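Vanadium-dependent haloperoxidase (Zobellia galactanivorans, PDB 4CIT) probably catalyses the vanadium-dependent oxidation of iodide by hydrogen peroxide. Local coordinates at residues A73-A78 and S86-L91; V77-D82 and T95-P100. All blocks are in the same frame, centred on the assembly; numbering follows the deposited sequence.

Contact 1 of 2, residues A73-A78 and S86-L91. With NA (sodium ion), chain G.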
ATOM      1  N   ALA A  73      -6.576   6.637  14.068  1.00  9.34           N
ATOM      2  CA  ALA A  73      -5.564   6.987  15.051  1.00  9.22           C
ATOM      3  C   ALA A  73      -5.017   8.365  14.896  1.00  9.20           C
ATOM      4  O   ALA A  73      -4.877   9.130  15.885  1.00  9.77           O
ATOM      5  CB  ALA A  73      -4.455   6.001  14.936  1.00  9.71           C
ATOM      6  N   TYR A  74      -4.733   8.757  13.653  1.00  8.75           N
ATOM      7  CA  TYR A  74      -4.236  10.094  13.376  1.00  9.74           C
ATOM      8  C   TYR A  74      -5.209  11.141  13.799  1.00  9.32           C
ATOM      9  O   TYR A  74      -4.853  12.157  14.443  1.00  8.18           O
ATOM     10  CB  TYR A  74      -3.915  10.274  11.852  1.00 10.15           C
ATOM     11  CG  TYR A  74      -3.459  11.699  11.576  1.00  9.10           C
ATOM     12  CD1 TYR A  74      -2.169  12.076  11.862  1.00 10.04           C
ATOM     13  CD2 TYR A  74      -4.392  12.671  11.138  1.00  9.28           C
ATOM     14  CE1 TYR A  74      -1.782  13.389  11.800  1.00  9.70           C
ATOM     15  CE2 TYR A  74      -4.000  14.002  11.016  1.00  8.68           C
ATOM     16  CZ  TYR A  74      -2.652  14.312  11.238  1.00  9.99           C
ATOM     17  OH  TYR A  74      -2.233  15.619  11.102  1.00 11.91           O
ATOM     18  N   GLU A  75      -6.506  10.919  13.541  1.00  9.04           N
ATOM     19  CA  GLU A  75      -7.467  11.921  14.026  1.00  9.40           C
ATOM     20  C   GLU A  75      -7.441  12.159  15.555  1.00  9.82           C
ATOM     21  O   GLU A  75      -7.659  13.273  16.053  1.00  8.83           O
ATOM     22  CB  GLU A  75      -8.896  11.655  13.558  1.00 10.02           C
ATOM     23  CG  GLU A  75      -9.076  11.824  12.058  1.00 11.05           C
ATOM     24  CD  GLU A  75      -8.813  13.305  11.634  1.00 14.11           C
ATOM     25  OE1 GLU A  75      -9.558  14.272  12.031  1.00 15.62           O
ATOM     26  OE2 GLU A  75      -7.758  13.545  11.071  1.00 13.38           O
ATOM     27  N   ILE A  76      -7.274  11.126  16.285  1.00  9.98           N
ATOM     28  CA  ILE A  76      -7.105  11.217  17.780  1.00 10.68           C
ATOM     29  C   ILE A  76      -5.926  12.071  18.173  1.00 12.87           C
ATOM     30  O   ILE A  76      -6.034  13.034  18.989  1.00 11.82           O
ATOM     31  CB  ILE A  76      -7.137   9.857  18.444  1.00 11.36           C
ATOM     32  CG1 ILE A  76      -8.531   9.250  18.362  1.00 12.20           C
ATOM     33  CG2 ILE A  76      -6.702  10.020  19.929  1.00 12.65           C
ATOM     34  CD1 ILE A  76      -8.561   7.752  18.697  1.00 12.83           C
ATOM     35  N   VAL A  77      -4.800  11.804  17.528  1.00 11.14           N
ATOM     36  CA  VAL A  77      -3.639  12.650  17.672  1.00 13.03           C
ATOM     37  C   VAL A  77      -3.860  14.087  17.303  1.00 12.12           C
ATOM     38  O   VAL A  77      -3.545  14.986  18.112  1.00 13.36           O
ATOM     39  CB  VAL A  77      -2.443  12.075  16.923  1.00 13.22           C
ATOM     40  CG1 VAL A  77      -1.272  13.032  16.938  1.00 17.45           C
ATOM     41  CG2 VAL A  77      -2.058  10.795  17.544  1.00 14.72           C
ATOM     42  N   ALA A  78      -4.454  14.372  16.152  1.00 10.50           N
ATOM     43  CA  ALA A  78      -4.734  15.724  15.681  1.00 10.91           C
ATOM     44  C   ALA A  78      -5.697  16.512  16.644  1.00 11.81           C
ATOM     45  O   ALA A  78      -5.555  17.717  16.852  1.00 12.15           O
ATOM     46  CB  ALA A  78      -5.315  15.711  14.321  1.00 10.81           C
ATOM     47  N   SER A  86      -6.297  18.280  11.767  1.00 10.19           N
ATOM     48  CA  SER A  86      -7.221  17.234  11.427  1.00 10.30           C
ATOM     49  C   SER A  86      -7.372  17.064   9.916  1.00 10.80           C
ATOM     50  O   SER A  86      -7.251  18.055   9.176  1.00 10.90           O
ATOM     51  CB  SER A  86      -8.568  17.590  12.026  1.00 11.83           C
ATOM     52  OG  SER A  86      -9.577  16.695  11.621  1.00 12.78           O
ATOM     53  N   LEU A  87      -7.593  15.827   9.482  1.00  9.88           N
ATOM     54  CA  LEU A  87      -7.859  15.485   8.086  1.00 11.22           C
ATOM     55  C   LEU A  87      -9.326  15.699   7.756  1.00 10.85           C
ATOM     56  O   LEU A  87      -9.773  15.525   6.606  1.00 12.31           O
ATOM     57  CB  LEU A  87      -7.404  14.036   7.786  1.00 10.53           C
ATOM     58  CG  LEU A  87      -5.901  13.948   7.663  1.00 11.71           C
ATOM     59  CD1 LEU A  87      -5.525  12.497   7.621  1.00 12.75           C
ATOM     60  CD2 LEU A  87      -5.383  14.733   6.448  1.00 12.75           C
ATOM     61  N   ALA A  88     -10.141  15.981   8.775  1.00 11.51           N
ATOM     62  CA  ALA A  88     -11.560  16.218   8.486  1.00 11.10           C
ATOM     63  C   ALA A  88     -11.634  17.479   7.593  1.00 11.89           C
ATOM     64  O   ALA A  88     -10.882  18.462   7.772  1.00 11.21           O
ATOM     65  CB  ALA A  88     -12.368  16.489   9.784  1.00 11.65           C
ATOM     66  N   GLY A  89     -12.446  17.433   6.566  1.00 11.47           N
ATOM     67  CA  GLY A  89     -12.517  18.466   5.653  1.00 12.79           C
ATOM     68  C   GLY A  89     -11.474  18.367   4.540  1.00 13.67           C
ATOM     69  O   GLY A  89     -11.510  19.161   3.566  1.00 13.73           O
ATOM     70  N   GLN A  90     -10.505  17.479   4.718  1.00 12.16           N
ATOM     71  CA  GLN A  90      -9.405  17.305   3.743  1.00 11.02           C
ATOM     72  C   GLN A  90      -9.536  15.982   2.946  1.00 13.59           C
ATOM     73  O   GLN A  90      -9.180  15.944   1.747  1.00 13.91           O
ATOM     74  CB  GLN A  90      -8.060  17.360   4.446  1.00 11.86           C
ATOM     75  CG  GLN A  90      -7.796  18.590   5.319  1.00 12.69           C
ATOM     76  CD  GLN A  90      -6.315  18.762   5.627  1.00 13.69           C
ATOM     77  OE1 GLN A  90      -5.802  18.701   6.793  1.00 16.55           O
ATOM     78  NE2 GLN A  90      -5.608  19.020   4.595  1.00 12.06           N
ATOM     79  N   LEU A  91      -9.997  14.940   3.569  1.00 10.94           N
ATOM     80  CA  LEU A  91     -10.258  13.679   2.892  1.00 10.34           C
ATOM     81  C   LEU A  91     -11.715  13.640   2.473  1.00 11.27           C
ATOM     82  O   LEU A  91     -12.604  14.114   3.251  1.00 11.40           O
ATOM     83  CB  LEU A  91      -9.935  12.468   3.781  1.00 11.40           C
ATOM     84  CG  LEU A  91      -8.560  12.333   4.376  1.00 11.48           C
ATOM     85  CD1 LEU A  91      -8.275  11.057   5.121  1.00 12.37           C
ATOM     86  CD2 LEU A  91      -7.570  12.497   3.283  1.00 10.87           C
TER
HETATM   87 NA    NA G1454      -4.291  19.458  16.312  1.00 14.38          NA
HETATM   88  O   HOH W   1      -6.672  20.079  14.802  1.00 32.03           O
HETATM   89  O   HOH W   2      -5.026  20.595  18.215  1.00 26.44           O
HETATM   90  O   HOH W   3      -3.602  21.633  15.604  1.00 24.86           O

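Contact 2 of 2, residues V77-D82 and T95-P100. With NA (sodium ion), chain G.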
ATOM      1  N   VAL A  77      -4.800  11.804  17.528  1.00 11.14           N
ATOM      2  CA  VAL A  77      -3.639  12.650  17.672  1.00 13.03           C
ATOM      3  C   VAL A  77      -3.860  14.087  17.303  1.00 12.12           C
ATOM      4  O   VAL A  77      -3.545  14.986  18.112  1.00 13.36           O
ATOM      5  CB  VAL A  77      -2.443  12.075  16.923  1.00 13.22           C
ATOM      6  CG1 VAL A  77      -1.272  13.032  16.938  1.00 17.45           C
ATOM      7  CG2 VAL A  77      -2.058  10.795  17.544  1.00 14.72           C
ATOM      8  N   ALA A  78      -4.454  14.372  16.152  1.00 10.50           N
ATOM      9  CA  ALA A  78      -4.734  15.724  15.681  1.00 10.91           C
ATOM     10  C   ALA A  78      -5.697  16.512  16.644  1.00 11.81           C
ATOM     11  O   ALA A  78      -5.555  17.717  16.852  1.00 12.15           O
ATOM     12  CB  ALA A  78      -5.315  15.711  14.321  1.00 10.81           C
ATOM     13  N   ALA A  79      -6.585  15.795  17.239  1.00 12.74           N
ATOM     14  CA  ALA A  79      -7.573  16.456  18.074  1.00 13.66           C
ATOM     15  C   ALA A  79      -6.918  16.943  19.376  1.00 14.97           C
ATOM     16  O   ALA A  79      -7.494  17.787  20.123  1.00 17.27           O
ATOM     17  CB  ALA A  79      -8.666  15.477  18.390  1.00 13.73           C
ATOM     18  N   THR A  80      -5.801  16.334  19.729  1.00 14.31           N
ATOM     19  CA  THR A  80      -5.193  16.496  21.005  1.00 16.09           C
ATOM     20  C   THR A  80      -3.767  16.983  20.957  1.00 17.76           C
ATOM     21  O   THR A  80      -3.153  17.067  21.967  1.00 19.40           O
ATOM     22  CB  THR A  80      -5.226  15.188  21.795  1.00 16.63           C
ATOM     23  OG1 THR A  80      -4.554  14.095  21.131  1.00 14.44           O
ATOM     24  CG2 THR A  80      -6.671  14.801  22.067  1.00 17.07           C
ATOM     25  N   ASN A  81      -3.249  17.265  19.776  1.00 14.21           N
ATOM     26  CA  ASN A  81      -1.832  17.717  19.619  1.00 15.68           C
ATOM     27  C   ASN A  81      -1.883  18.904  18.688  1.00 17.33           C
ATOM     28  O   ASN A  81      -2.375  18.827  17.552  1.00 14.53           O
ATOM     29  CB  ASN A  81      -1.012  16.581  19.052  1.00 14.54           C
ATOM     30  CG  ASN A  81       0.473  16.908  18.933  1.00 14.84           C
ATOM     31  OD1 ASN A  81       0.833  17.997  18.600  1.00 17.00           O
ATOM     32  ND2 ASN A  81       1.290  15.909  19.094  1.00 14.52           N
ATOM     33  N   ASP A  82      -1.515  20.077  19.227  1.00 18.09           N
ATOM     34  CA  ASP A  82      -1.559  21.293  18.452  1.00 19.30           C
ATOM     35  C   ASP A  82      -0.515  21.377  17.343  1.00 18.67           C
ATOM     36  O   ASP A  82      -0.552  22.371  16.613  1.00 19.97           O
ATOM     37  CB  ASP A  82      -1.279  22.537  19.378  1.00 21.59           C
ATOM     38  CG  ASP A  82      -2.350  22.744  20.366  0.50 22.32           C
ATOM     39  OD1 ASP A  82      -3.495  22.311  20.092  0.50 23.83           O
ATOM     40  OD2 ASP A  82      -2.043  23.360  21.390  0.50 27.49           O
ATOM     41  N   THR A  95     -15.804  13.963   8.178  1.00 12.16           N
ATOM     42  CA  THR A  95     -16.136  14.992   9.170  1.00 12.27           C
ATOM     43  C   THR A  95     -15.474  14.824  10.511  1.00 11.76           C
ATOM     44  O   THR A  95     -14.793  13.828  10.803  1.00 12.05           O
ATOM     45  CB  THR A  95     -17.674  15.052   9.435  1.00 15.92           C
ATOM     46  OG1 THR A  95     -18.101  13.814  10.009  1.00 15.92           O
ATOM     47  CG2 THR A  95     -18.447  15.408   8.122  1.00 19.02           C
ATOM     48  N   ALA A  96     -15.621  15.846  11.340  1.00 12.04           N
ATOM     49  CA  ALA A  96     -14.894  15.838  12.636  1.00 13.09           C
ATOM     50  C   ALA A  96     -15.233  14.661  13.552  1.00 14.56           C
ATOM     51  O   ALA A  96     -16.424  14.303  13.789  1.00 13.76           O
ATOM     52  CB  ALA A  96     -15.028  17.180  13.327  1.00 15.84           C
ATOM     53  N   ILE A  97     -14.192  14.064  14.138  1.00 12.36           N
ATOM     54  CA  ILE A  97     -14.397  13.016  15.166  1.00 13.66           C
ATOM     55  C   ILE A  97     -14.938  13.626  16.461  1.00 14.06           C
ATOM     56  O   ILE A  97     -14.752  14.815  16.720  1.00 14.37           O
ATOM     57  CB  ILE A  97     -13.158  12.186  15.505  1.00 14.07           C
ATOM     58  CG1 ILE A  97     -11.976  13.026  15.969  1.00 13.07           C
ATOM     59  CG2 ILE A  97     -12.710  11.282  14.284  1.00 16.18           C
ATOM     60  CD1 ILE A  97     -10.950  12.238  16.761  1.00 13.47           C
ATOM     61  N   PRO A  98     -15.554  12.781  17.281  1.00 15.14           N
ATOM     62  CA  PRO A  98     -15.952  13.245  18.579  1.00 18.67           C
ATOM     63  C   PRO A  98     -14.741  13.682  19.360  1.00 16.44           C
ATOM     64  O   PRO A  98     -13.721  13.021  19.280  1.00 14.03           O
ATOM     65  CB  PRO A  98     -16.555  11.977  19.250  1.00 19.69           C
ATOM     66  CG  PRO A  98     -16.813  11.029  18.166  1.00 22.13           C
ATOM     67  CD  PRO A  98     -16.030  11.424  16.976  1.00 17.80           C
ATOM     68  N   GLU A  99     -14.878  14.748  20.157  1.00 17.32           N
ATOM     69  CA  GLU A  99     -13.835  15.183  21.101  1.00 20.15           C
ATOM     70  C   GLU A  99     -13.850  14.324  22.373  1.00 16.25           C
ATOM     71  O   GLU A  99     -14.869  13.828  22.715  1.00 16.53           O
ATOM     72  CB  GLU A  99     -14.103  16.649  21.475  1.00 23.68           C
ATOM     73  CG  GLU A  99     -13.849  17.625  20.312  1.00 31.61           C
ATOM     74  CD  GLU A  99     -12.360  17.903  20.008  1.00 35.04           C
ATOM     75  OE1 GLU A  99     -11.394  17.401  20.650  1.00 37.87           O
ATOM     76  OE2 GLU A  99     -12.125  18.641  19.052  1.00 41.96           O
ATOM     77  N   PRO A 100     -12.736  14.227  23.097  1.00 16.32           N
ATOM     78  CA  PRO A 100     -12.730  13.460  24.299  1.00 16.16           C
ATOM     79  C   PRO A 100     -13.451  14.240  25.418  1.00 15.23           C
ATOM     80  O   PRO A 100     -13.513  15.491  25.395  1.00 16.69           O
ATOM     81  CB  PRO A 100     -11.271  13.322  24.608  1.00 17.23           C
ATOM     82  CG  PRO A 100     -10.560  14.458  23.959  1.00 17.70           C
ATOM     83  CD  PRO A 100     -11.376  14.716  22.722  1.00 18.05           C
TER
HETATM   84 NA    NA G1454      -4.291  19.458  16.312  1.00 14.38          NA
HETATM   85  O   HOH W   4      -9.365  19.288  19.223  1.00 34.02           O
HETATM   86  O   HOH W   2      -5.026  20.595  18.215  1.00 26.44           O
HETATM   87  O   HOH W   3      -3.602  21.633  15.604  1.00 24.86           O
HETATM   88  O   HOH W   1      -6.672  20.079  14.802  1.00 32.03           O

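Contact 1 of 2, residues A73-A78 and S86-L91
Glu75 leaves its helix with CG beside the backbone N and then bends at chi2 (-64°), which swings its carboxylate to Ser86 and Leu87. Ser86 answers with OG anti to its own backbone N, and the hydroxyl donates to Glu75 OE1 in a very short bond, Ser86 OG to Glu75 OE1 2.5 Å. The other oxygen, Glu75 OE2, takes the amide of Leu87 N at 2.8 Å, nearly straight (167°), on its syn side but 28° out of the carboxylate plane. Two grips fix the rotation of the carboxylate. Ser86 OG also accepts from Ala88 N (3.0 Å), an ST turn that sets the hydroxyl for Glu75. With an alanine here instead of Glu75, the Leu87 amide and the Ser86 hydroxyl would probably lose their acceptor and the loop be less firmly fixed to the helix. Next to the carboxylate, Leu87 CD1 meets Tyr74 CD2 at 3.7 Å, the two side chains crossing near a right angle; Tyr74 OH goes on to bond Asn85 O. Ala78, with only a methyl, lets Ser86 CA approach its CB to 3.8 Å. The contact thus ties helix 59-80 to the loop that follows it, while helix 307-335 packs on Tyr74.

Contact 2 of 2, residues V77-D82 and T95-P100
Beside the sodium site, near the C-terminal end of helix 59-80, Ala79 and Thr80 meet the extended segment 95-100 through Ile97, Glu99 and Pro100. The touches are light: the small methyl of Ala79 lets Ile97 CD1 come within 4.3 Å of Ala79 CB, and the Thr80 CG2 methyl rests by the Pro100 ring, the same distance from Pro100 CG. Glu99 adds the polar part. Its chain bends at chi2 (-75°), turning the carboxylate back toward the helix end, where a water joins the two segments: water 4 is 2.6 Å from Ala79 O and 2.8 Å from Glu99 OE2, placed to donate to both, though it has more acceptors in reach than protons. A carboxylate and a carbonyl, both acceptors, probably would not bond directly; here a water lies between them. The hydroxyl of Thr80 turns instead to Ile76 O. Just before Ala79, Ala78 O binds sodium at 2.2 Å, and Asn81 O binds it at 2.4 Å; three waters add to the shell. Asp82 OD1 accepts from one of these, water 2, at 3.0 Å, a second-shell hold. Ala78 O, from the helix, joins Asn81 O and Tyr84 O of the following loop, as in a backbone-carbonyl cation site at a helix C-terminus, which probably carries partial negative charge.

In the fold
Contacts 1 and 2 grip one helix end from the same loop, which runs on from residues 86-91 to 95-100; their centres lie about 7 Å apart. They share Val77 and Ala78, and the sodium ion touches both. Ile97 of contact 2 links them directly, its CD1 packing 3.5 Å from Glu75 O, while Ala88 CB lies 3.6 Å from Thr95 C. Contact 1 is buried and contact 2 lies at the surface, their centres about 19 and 25 Å from the centre of the chain, so the sodium site sits toward the periphery of this mainly helical fold. No residue of either belongs to the vanadate pocket, but Tyr74 and Val77 pack on helix 307-335, which also carries Lys332 of that pocket.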